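Neutral ceramidase (Pseudomonas aeruginosa, PDB 2ZWS) hydrolyses the N-acyl linkage of ceramides to sphingosine and free fatty acid with the help of a bound zinc ion, and also catalyses the reverse synthesis of ceramides. Local coordinates at residues A[419-430]-A[476-487]; A[544-554]-A[615-623]. All blocks are in the same frame, centred on the assembly; numbering follows the deposited sequence.

Interaction 1 of 2, residues A[419-430]-A[476-487]; sequences RIRRAVQAASEA and QQLFVDMAVALR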
loop_
_atom_site.group_PDB
_atom_site.type_symbol
_atom_site.label_atom_id
_atom_site.label_comp_id
_atom_site.label_asym_id
_atom_site.label_seq_id
_atom_site.Cartn_x
_atom_site.Cartn_y
_atom_site.Cartn_z
ATOM N N ARG A 419 1.408 22.836 -0.701
ATOM C CA ARG A 419 2.062 23.910 0.070
ATOM C C ARG A 419 3.452 23.477 0.587
ATOM O O ARG A 419 4.415 24.260 0.587
ATOM C CB ARG A 419 1.183 24.362 1.229
ATOM C CG ARG A 419 0.080 25.324 0.780
ATOM C CD ARG A 419 -0.667 25.788 1.997
ATOM N NE ARG A 419 -1.966 26.344 1.649
ATOM C CZ ARG A 419 -2.863 26.693 2.560
ATOM N NH1 ARG A 419 -4.045 27.192 2.179
ATOM N NH2 ARG A 419 -2.572 26.548 3.849
ATOM N N ILE A 420 3.555 22.222 1.009
ATOM C CA ILE A 420 4.836 21.717 1.510
ATOM C C ILE A 420 5.839 21.587 0.365
ATOM O O ILE A 420 6.973 22.023 0.479
ATOM C CB ILE A 420 4.665 20.397 2.265
ATOM C CG1 ILE A 420 3.804 20.642 3.516
ATOM C CG2 ILE A 420 6.030 19.837 2.656
ATOM C CD1 ILE A 420 3.423 19.388 4.292
ATOM N N ARG A 421 5.386 21.046 -0.761
ATOM C CA ARG A 421 6.209 20.942 -1.953
ATOM C C ARG A 421 6.792 22.300 -2.354
ATOM O O ARG A 421 7.997 22.419 -2.594
ATOM C CB ARG A 421 5.357 20.398 -3.087
ATOM C CG ARG A 421 6.031 19.341 -3.907
ATOM C CD ARG A 421 5.214 19.120 -5.153
ATOM N NE ARG A 421 3.866 18.654 -4.856
ATOM C CZ ARG A 421 2.864 18.617 -5.742
ATOM N NH1 ARG A 421 3.024 19.055 -6.995
ATOM N NH2 ARG A 421 1.685 18.125 -5.369
ATOM N N ARG A 422 5.934 23.317 -2.418
ATOM C CA ARG A 422 6.341 24.689 -2.769
ATOM C C ARG A 422 7.389 25.222 -1.806
ATOM O O ARG A 422 8.370 25.849 -2.213
ATOM C CB ARG A 422 5.143 25.635 -2.740
ATOM C CG ARG A 422 4.196 25.485 -3.905
ATOM C CD ARG A 422 2.937 26.310 -3.701
ATOM N NE ARG A 422 2.082 26.167 -4.867
ATOM C CZ ARG A 422 0.795 26.476 -4.915
ATOM N NH1 ARG A 422 0.165 26.945 -3.843
ATOM N NH2 ARG A 422 0.137 26.292 -6.050
ATOM N N ALA A 423 7.139 25.008 -0.514
ATOM C CA ALA A 423 8.014 25.550 0.528
ATOM C C ALA A 423 9.388 24.879 0.466
ATOM O O ALA A 423 10.425 25.538 0.585
ATOM C CB ALA A 423 7.385 25.370 1.877
ATOM N N VAL A 424 9.393 23.558 0.270
ATOM C CA VAL A 424 10.630 22.804 0.140
ATOM C C VAL A 424 11.388 23.164 -1.143
ATOM O O VAL A 424 12.612 23.371 -1.099
ATOM C CB VAL A 424 10.371 21.292 0.245
ATOM C CG1 VAL A 424 11.608 20.458 -0.226
ATOM C CG2 VAL A 424 9.950 20.934 1.670
ATOM N N GLN A 425 10.683 23.269 -2.269
ATOM C CA GLN A 425 11.346 23.694 -3.504
ATOM C C GLN A 425 11.992 25.084 -3.339
ATOM O O GLN A 425 13.110 25.308 -3.816
ATOM C CB GLN A 425 10.381 23.653 -4.707
ATOM C CG GLN A 425 11.016 24.135 -6.036
ATOM C CD GLN A 425 12.189 23.292 -6.479
ATOM O OE1 GLN A 425 12.031 22.157 -6.939
ATOM N NE2 GLN A 425 13.379 23.845 -6.348
ATOM N N ALA A 426 11.308 26.003 -2.662
ATOM C CA ALA A 426 11.896 27.341 -2.431
ATOM C C ALA A 426 13.175 27.239 -1.597
ATOM O O ALA A 426 14.176 27.873 -1.923
ATOM C CB ALA A 426 10.863 28.301 -1.795
ATOM N N ALA A 427 13.154 26.421 -0.547
ATOM C CA ALA A 427 14.309 26.243 0.321
ATOM C C ALA A 427 15.448 25.497 -0.369
ATOM O O ALA A 427 16.622 25.739 -0.080
ATOM C CB ALA A 427 13.908 25.538 1.615
ATOM N N SER A 428 15.107 24.595 -1.284
ATOM C CA SER A 428 16.114 23.735 -1.933
ATOM C C SER A 428 16.681 24.192 -3.279
ATOM O O SER A 428 17.637 23.588 -3.782
ATOM C CB SER A 428 15.541 22.324 -2.084
ATOM O OG SER A 428 15.232 21.794 -0.813
ATOM N N GLU A 429 16.107 25.251 -3.849
ATOM C CA GLU A 429 16.520 25.735 -5.164
ATOM C C GLU A 429 18.037 25.983 -5.220
ATOM O O GLU A 429 18.721 25.571 -6.170
ATOM C CB GLU A 429 15.800 27.046 -5.448
ATOM C CG GLU A 429 15.174 27.159 -6.819
ATOM C CD GLU A 429 16.168 27.350 -7.943
ATOM O OE1 GLU A 429 17.248 27.953 -7.713
ATOM O OE2 GLU A 429 15.856 26.911 -9.081
ATOM N N ALA A 430 18.556 26.653 -4.191
ATOM C CA ALA A 430 19.991 26.959 -4.121
ATOM C C ALA A 430 20.883 25.729 -4.042
ATOM O O ALA A 430 22.086 25.807 -4.358
ATOM C CB ALA A 430 20.288 27.894 -2.948
ATOM N N GLN A 476 4.844 21.358 7.450
ATOM C CA GLN A 476 5.564 22.234 6.546
ATOM C C GLN A 476 6.866 22.718 7.205
ATOM O O GLN A 476 7.931 22.689 6.572
ATOM C CB GLN A 476 4.694 23.424 6.128
ATOM C CG GLN A 476 5.255 24.227 4.977
ATOM C CD GLN A 476 4.193 25.038 4.272
ATOM O OE1 GLN A 476 3.109 24.530 3.960
ATOM N NE2 GLN A 476 4.503 26.305 3.997
ATOM N N GLN A 477 6.783 23.106 8.469
ATOM C CA GLN A 477 7.974 23.523 9.216
ATOM C C GLN A 477 9.018 22.412 9.269
ATOM O O GLN A 477 10.201 22.657 9.042
ATOM C CB GLN A 477 7.587 23.868 10.639
ATOM C CG GLN A 477 8.763 24.172 11.544
ATOM C CD GLN A 477 8.294 24.622 12.890
ATOM O OE1 GLN A 477 8.419 23.897 13.884
ATOM N NE2 GLN A 477 7.695 25.796 12.929
ATOM N N LEU A 478 8.557 21.197 9.579
ATOM C CA LEU A 478 9.463 20.055 9.717
ATOM C C LEU A 478 10.199 19.751 8.411
ATOM O O LEU A 478 11.427 19.518 8.405
ATOM C CB LEU A 478 8.693 18.834 10.208
ATOM C CG LEU A 478 8.160 18.945 11.641
ATOM C CD1 LEU A 478 7.231 17.786 11.959
ATOM C CD2 LEU A 478 9.259 19.048 12.672
ATOM N N PHE A 479 9.451 19.719 7.312
ATOM C CA PHE A 479 10.065 19.490 6.007
ATOM C C PHE A 479 10.953 20.635 5.539
ATOM O O PHE A 479 11.997 20.402 4.914
ATOM C CB PHE A 479 9.002 19.115 4.971
ATOM C CG PHE A 479 8.576 17.672 5.044
ATOM C CD1 PHE A 479 9.470 16.665 4.666
ATOM C CD2 PHE A 479 7.299 17.301 5.486
ATOM C CE1 PHE A 479 9.113 15.315 4.727
ATOM C CE2 PHE A 479 6.942 15.907 5.529
ATOM C CZ PHE A 479 7.872 14.932 5.149
ATOM N N VAL A 480 10.547 21.883 5.788
ATOM C CA VAL A 480 11.413 23.001 5.391
ATOM C C VAL A 480 12.722 22.962 6.179
ATOM O O VAL A 480 13.819 23.098 5.588
ATOM C CB VAL A 480 10.693 24.357 5.538
ATOM C CG1 VAL A 480 11.705 25.524 5.502
ATOM C CG2 VAL A 480 9.688 24.481 4.413
ATOM N N ASP A 481 12.623 22.727 7.486
ATOM C CA ASP A 481 13.828 22.673 8.315
ATOM C C ASP A 481 14.771 21.548 7.835
ATOM O O ASP A 481 15.996 21.730 7.772
ATOM C CB ASP A 481 13.473 22.545 9.807
ATOM C CG ASP A 481 12.892 23.846 10.400
ATOM O OD1 ASP A 481 12.873 24.881 9.691
ATOM O OD2 ASP A 481 12.467 23.832 11.582
ATOM N N MET A 482 14.193 20.407 7.443
ATOM C CA MET A 482 14.995 19.285 6.941
ATOM C C MET A 482 15.652 19.657 5.615
ATOM O O MET A 482 16.819 19.355 5.398
ATOM C CB MET A 482 14.131 18.035 6.786
ATOM C CG MET A 482 14.953 16.833 6.307
ATOM S SD MET A 482 14.023 15.302 6.555
ATOM C CE MET A 482 14.197 15.095 8.337
ATOM N N ALA A 483 14.908 20.342 4.741
ATOM C CA ALA A 483 15.434 20.767 3.436
ATOM C C ALA A 483 16.609 21.733 3.630
ATOM O O ALA A 483 17.615 21.670 2.912
ATOM C CB ALA A 483 14.328 21.448 2.607
ATOM N N VAL A 484 16.463 22.660 4.577
ATOM C CA VAL A 484 17.538 23.608 4.886
ATOM C C VAL A 484 18.763 22.868 5.414
ATOM O O VAL A 484 19.884 23.136 4.976
ATOM C CB VAL A 484 17.063 24.668 5.892
ATOM C CG1 VAL A 484 18.270 25.492 6.469
ATOM C CG2 VAL A 484 16.047 25.607 5.217
ATOM N N ALA A 485 18.561 21.913 6.326
ATOM C CA ALA A 485 19.692 21.073 6.776
ATOM C C ALA A 485 20.437 20.372 5.619
ATOM O O ALA A 485 21.664 20.374 5.572
ATOM C CB ALA A 485 19.223 20.061 7.822
ATOM N N LEU A 486 19.686 19.759 4.699
ATOM C CA LEU A 486 20.288 19.172 3.487
ATOM C C LEU A 486 21.085 20.203 2.714
ATOM O O LEU A 486 22.225 19.951 2.324
ATOM C CB LEU A 486 19.198 18.597 2.571
ATOM C CG LEU A 486 18.889 17.135 2.806
ATOM C CD1 LEU A 486 17.505 16.800 2.269
ATOM C CD2 LEU A 486 19.955 16.239 2.207
ATOM N N ARG A 487 20.484 21.376 2.495
ATOM C CA ARG A 487 21.115 22.426 1.706
ATOM C C ARG A 487 22.445 22.839 2.325
ATOM O O ARG A 487 23.429 23.049 1.604
ATOM C CB ARG A 487 20.202 23.643 1.638
ATOM C CG ARG A 487 20.756 24.809 0.770
ATOM C CD ARG A 487 19.791 25.966 0.828
ATOM N NE ARG A 487 19.817 26.642 2.129
ATOM C CZ ARG A 487 18.808 27.321 2.665
ATOM N NH1 ARG A 487 17.615 27.381 2.066
ATOM N NH2 ARG A 487 18.987 27.934 3.831
HETATM O O HOH W 1 17.570 20.953 0.266
#
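The guanidinium of R487 meets A427 O at its edge and in its own plane, while V484 CB of its own helix lies over one face, offset toward the rim. NH1 donates to A427 O at 2.9 Å with an N-H...O angle of 158°, in the carbonyl plane and on a lone pair. The R487 chain leaves with CG anti to the backbone N and then bends at chi3 (72°), which folds the group back onto A427 near the end of helix 414-428. At the far end the amide of Q476 reaches over the neighbouring helix: OE1 lies 3.3 Å from R419 CB and bonds to Q472, while NE2 rests 3.7 Å from A423 CB. The F479 ring receives I420 CG2 obliquely.

Between these ends run two nearly parallel helices, their axes 8.8 Å apart and crossing at -20°, set side by side against strands 392-400 and 403-407. Alanines and valines line much of the seam. A423 CB meets V480 CG2 at 3.5 Å, and A427 CB sits among V480, A483 and V484. V424 spreads its branches, CG1 to A483 CB and CG2 to F479 CB. S428 OG touches A483 CB, bonds to E404, and accepts from a water that also donates to A483 O.

Interaction 2 of 2, residues A[544-554]-A[615-623]; sequences FVTGHPKNDLR and IRHYGNAKN
Where strand 539-545 runs out into a turn, it packs across strand 611-622 in the beta-sandwich of the C-terminal part, one strand from each of two sheets. H617 CB stands over the centre of the F544 ring, a CH-pi contact 3.5 Å from the centroid. The ring's edge faces I615 O, and the F544 and H617 rings lie obliquely to one another, their planes 36° apart. With CG anti to the backbone N (chi1 168°), the H617 imidazole extends past F544 toward T546 and gives its ND1 to F559 O.

Farther along, the turn wraps N620. N551 ND2 donates to N620 O at 3.1 Å, coming from above the carbonyl plane although the acceptor lies in the plane of the N551 amide; ND2 also bonds to D515. G547 CA comes within 3.3 Å of the same N620 O in a CA-H...O contact. R554 NH2 reaches N620 OD1 at 3.0 Å, tilted 21° from the carbonyl plane, and pairs with E631 as well. The R554 guanidinium carries Y618 CB over one face and lies almost parallel to the Y618 ring plane. D552 CB adds a contact to N620 OD1 at 3.3 Å, while D552 OD1 accepts from R554 N, closing an Asx turn. One water bridges G547 O and N620 N; another joins D552 O to N620 OD1.

F544, T546, I615 and H617 also touch strand 595-603, P549 and H617 reach strand 584-591, and strand 629-642 flanks F544, N551, R616 and N620.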
loop_
_atom_site.group_PDB
_atom_site.type_symbol
_atom_site.label_atom_id
_atom_site.label_comp_id
_atom_site.label_asym_id
_atom_site.label_seq_id
_atom_site.Cartn_x
_atom_site.Cartn_y
_atom_site.Cartn_z
ATOM N N PHE A 544 -12.688 -27.301 -4.834
ATOM C CA PHE A 544 -11.991 -28.403 -4.132
ATOM C C PHE A 544 -12.309 -28.386 -2.641
ATOM O O PHE A 544 -12.529 -27.321 -2.066
ATOM C CB PHE A 544 -10.480 -28.196 -4.196
ATOM C CG PHE A 544 -9.899 -28.209 -5.581
ATOM C CD1 PHE A 544 -9.299 -29.358 -6.098
ATOM C CD2 PHE A 544 -9.945 -27.055 -6.366
ATOM C CE1 PHE A 544 -8.739 -29.339 -7.358
ATOM C CE2 PHE A 544 -9.407 -27.047 -7.642
ATOM C CZ PHE A 544 -8.784 -28.194 -8.135
ATOM N N VAL A 545 -12.310 -29.567 -2.009
ATOM C CA VAL A 545 -12.317 -29.681 -0.538
ATOM C C VAL A 545 -10.980 -29.116 -0.066
ATOM O O VAL A 545 -9.936 -29.506 -0.586
ATOM C CB VAL A 545 -12.427 -31.174 -0.117
ATOM C CG1 VAL A 545 -12.321 -31.327 1.376
ATOM C CG2 VAL A 545 -13.727 -31.783 -0.631
ATOM N N THR A 546 -10.990 -28.201 0.901
ATOM C CA THR A 546 -9.746 -27.544 1.302
ATOM C C THR A 546 -9.583 -27.441 2.813
ATOM O O THR A 546 -10.383 -28.000 3.580
ATOM C CB THR A 546 -9.643 -26.132 0.688
ATOM O OG1 THR A 546 -10.124 -26.159 -0.650
ATOM C CG2 THR A 546 -8.202 -25.685 0.675
ATOM N N GLY A 547 -8.524 -26.740 3.239
ATOM C CA GLY A 547 -8.340 -26.333 4.632
ATOM C C GLY A 547 -8.138 -24.816 4.691
ATOM O O GLY A 547 -7.942 -24.141 3.670
ATOM N N HIS A 548 -8.184 -24.286 5.901
ATOM C CA HIS A 548 -8.156 -22.845 6.135
ATOM C C HIS A 548 -6.855 -22.155 5.661
ATOM O O HIS A 548 -5.773 -22.558 6.063
ATOM C CB HIS A 548 -8.311 -22.602 7.625
ATOM C CG HIS A 548 -8.920 -21.280 7.953
ATOM N ND1 HIS A 548 -8.371 -20.078 7.547
ATOM C CD2 HIS A 548 -10.052 -20.967 8.627
ATOM C CE1 HIS A 548 -9.132 -19.087 7.979
ATOM N NE2 HIS A 548 -10.161 -19.600 8.633
ATOM N N PRO A 549 -6.958 -21.102 4.818
ATOM C CA PRO A 549 -5.733 -20.411 4.369
ATOM C C PRO A 549 -4.953 -19.721 5.501
ATOM O O PRO A 549 -3.783 -19.382 5.289
ATOM C CB PRO A 549 -6.254 -19.382 3.333
ATOM C CG PRO A 549 -7.647 -19.227 3.607
ATOM C CD PRO A 549 -8.166 -20.513 4.205
ATOM N N LYS A 550 -5.569 -19.506 6.681
ATOM C CA LYS A 550 -4.783 -18.985 7.837
ATOM C C LYS A 550 -3.674 -19.950 8.241
ATOM O O LYS A 550 -2.703 -19.543 8.891
ATOM C CB LYS A 550 -5.637 -18.711 9.083
ATOM C CG LYS A 550 -6.325 -17.375 9.107
ATOM C CD LYS A 550 -7.216 -17.222 10.370
ATOM C CE LYS A 550 -7.761 -15.820 10.407
ATOM N NZ LYS A 550 -8.623 -15.591 11.588
ATOM N N ASN A 551 -3.811 -21.215 7.863
ATOM C CA ASN A 551 -2.791 -22.216 8.230
ATOM C C ASN A 551 -1.426 -21.959 7.577
ATOM O O ASN A 551 -0.401 -22.267 8.169
ATOM C CB ASN A 551 -3.237 -23.624 7.848
ATOM C CG ASN A 551 -4.381 -24.133 8.690
ATOM O OD1 ASN A 551 -4.476 -23.869 9.911
ATOM N ND2 ASN A 551 -5.278 -24.856 8.046
ATOM N N ASP A 552 -1.423 -21.397 6.366
ATOM C CA ASP A 552 -0.187 -21.114 5.632
ATOM C C ASP A 552 -0.517 -20.062 4.567
ATOM O O ASP A 552 -1.402 -20.269 3.746
ATOM C CB ASP A 552 0.380 -22.390 5.005
ATOM C CG ASP A 552 1.818 -22.235 4.532
ATOM O OD1 ASP A 552 2.138 -21.261 3.811
ATOM O OD2 ASP A 552 2.655 -23.096 4.904
ATOM N N LEU A 553 0.207 -18.947 4.567
ATOM C CA LEU A 553 -0.042 -17.855 3.589
ATOM C C LEU A 553 0.391 -18.196 2.187
ATOM O O LEU A 553 0.083 -17.472 1.228
ATOM C CB LEU A 553 0.720 -16.609 4.010
ATOM C CG LEU A 553 0.491 -16.180 5.445
ATOM C CD1 LEU A 553 1.236 -14.886 5.740
ATOM C CD2 LEU A 553 -0.940 -15.980 5.689
ATOM N N ARG A 554 1.156 -19.280 2.081
ATOM C CA ARG A 554 1.709 -19.719 0.806
ATOM C C ARG A 554 2.537 -18.604 0.131
ATOM O O ARG A 554 2.432 -18.343 -1.063
ATOM C CB ARG A 554 0.616 -20.305 -0.099
ATOM C CG ARG A 554 -0.067 -21.504 0.585
ATOM C CD ARG A 554 -0.726 -22.465 -0.377
ATOM N NE ARG A 554 0.235 -23.189 -1.211
ATOM C CZ ARG A 554 0.933 -24.253 -0.819
ATOM N NH1 ARG A 554 1.773 -24.822 -1.676
ATOM N NH2 ARG A 554 0.804 -24.726 0.420
ATOM N N ILE A 615 -6.730 -27.412 -13.741
ATOM C CA ILE A 615 -6.470 -26.514 -12.618
ATOM C C ILE A 615 -6.005 -27.328 -11.408
ATOM O O ILE A 615 -6.608 -28.350 -11.064
ATOM C CB ILE A 615 -7.723 -25.636 -12.306
ATOM C CG1 ILE A 615 -7.966 -24.635 -13.452
ATOM C CG2 ILE A 615 -7.576 -24.905 -10.953
ATOM C CD1 ILE A 615 -9.289 -23.890 -13.390
ATOM N N ARG A 616 -4.900 -26.901 -10.802
ATOM C CA ARG A 616 -4.384 -27.504 -9.589
ATOM C C ARG A 616 -4.601 -26.574 -8.387
ATOM O O ARG A 616 -4.393 -25.344 -8.480
ATOM C CB ARG A 616 -2.897 -27.828 -9.762
ATOM C CG ARG A 616 -2.266 -28.575 -8.628
ATOM C CD ARG A 616 -0.948 -29.204 -9.056
ATOM N NE ARG A 616 -0.301 -29.848 -7.916
ATOM C CZ ARG A 616 0.840 -30.522 -7.984
ATOM N NH1 ARG A 616 1.351 -31.066 -6.889
ATOM N NH2 ARG A 616 1.475 -30.626 -9.145
ATOM N N HIS A 617 -4.995 -27.162 -7.262
ATOM C CA HIS A 617 -5.152 -26.440 -6.012
ATOM C C HIS A 617 -4.119 -26.896 -4.985
ATOM O O HIS A 617 -3.851 -28.085 -4.858
ATOM C CB HIS A 617 -6.575 -26.622 -5.450
ATOM C CG HIS A 617 -6.749 -26.147 -4.042
ATOM N ND1 HIS A 617 -6.449 -24.857 -3.638
ATOM C CD2 HIS A 617 -7.267 -26.772 -2.954
ATOM C CE1 HIS A 617 -6.735 -24.730 -2.353
ATOM N NE2 HIS A 617 -7.219 -25.880 -1.915
ATOM N N TYR A 618 -3.526 -25.934 -4.284
ATOM C CA TYR A 618 -2.641 -26.194 -3.147
ATOM C C TYR A 618 -3.219 -25.501 -1.923
ATOM O O TYR A 618 -3.601 -24.333 -2.020
ATOM C CB TYR A 618 -1.257 -25.600 -3.406
ATOM C CG TYR A 618 -0.536 -26.069 -4.632
ATOM C CD1 TYR A 618 0.440 -27.057 -4.530
ATOM C CD2 TYR A 618 -0.781 -25.517 -5.886
ATOM C CE1 TYR A 618 1.142 -27.479 -5.646
ATOM C CE2 TYR A 618 -0.087 -25.929 -7.015
ATOM C CZ TYR A 618 0.873 -26.928 -6.880
ATOM O OH TYR A 618 1.597 -27.361 -7.980
ATOM N N GLY A 619 -3.280 -26.195 -0.789
ATOM C CA GLY A 619 -3.771 -25.628 0.469
ATOM C C GLY A 619 -3.098 -26.294 1.662
ATOM O O GLY A 619 -2.135 -27.050 1.492
ATOM N N ASN A 620 -3.596 -26.017 2.860
ATOM C CA ASN A 620 -3.025 -26.566 4.089
ATOM C C ASN A 620 -4.139 -26.821 5.073
ATOM O O ASN A 620 -5.104 -26.047 5.143
ATOM C CB ASN A 620 -1.973 -25.604 4.694
ATOM C CG ASN A 620 -0.831 -25.316 3.736
ATOM O OD1 ASN A 620 -0.969 -24.470 2.845
ATOM N ND2 ASN A 620 0.304 -26.040 3.884
ATOM N N ALA A 621 -4.017 -27.911 5.827
ATOM C CA ALA A 621 -5.040 -28.286 6.800
ATOM C C ALA A 621 -4.462 -28.516 8.196
ATOM O O ALA A 621 -3.328 -28.968 8.320
ATOM C CB ALA A 621 -5.775 -29.531 6.326
ATOM N N LYS A 622 -5.237 -28.197 9.236
ATOM C CA LYS A 622 -4.792 -28.339 10.636
ATOM C C LYS A 622 -5.523 -29.506 11.340
ATOM O O LYS A 622 -6.762 -29.598 11.286
ATOM C CB LYS A 622 -5.068 -27.044 11.415
ATOM C CG LYS A 622 -4.540 -27.039 12.874
ATOM C CD LYS A 622 -5.025 -25.784 13.603
ATOM C CE LYS A 622 -4.614 -25.795 15.058
ATOM N NZ LYS A 622 -4.824 -24.447 15.691
ATOM N N ASN A 623 -4.757 -30.384 11.997
ATOM C CA ASN A 623 -5.328 -31.504 12.784
ATOM C C ASN A 623 -5.718 -31.025 14.187
ATOM O O ASN A 623 -4.895 -30.419 14.873
ATOM C CB ASN A 623 -4.279 -32.605 12.893
ATOM C CG ASN A 623 -4.810 -33.889 13.563
ATOM O OD1 ASN A 623 -5.017 -33.952 14.785
ATOM N ND2 ASN A 623 -4.993 -34.924 12.755
HETATM O O HOH W 2 -5.355 -23.687 2.728
HETATM O O HOH W 3 -2.890 -22.597 3.416
#

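Interaction 1 and interaction 2 lie on opposite sides of the chain's centre, their own centres 51 Å apart and their nearest atoms about 31 Å apart, so they do not touch. They follow in series along the chain: the helix pair 419-430/476-487 closes before the contact 544-554/615-623 opens. The I420 side chain is about 12 Å from that of the zinc ligand E411, whereas the R554 side chain is about 6 Å from that of the magnesium ligand D579. A bound palmitic acid lies about 10 Å from the side chain of V484 in interaction 1. Interaction 2 includes N620 to N623, the start of the region required for correct folding and localization.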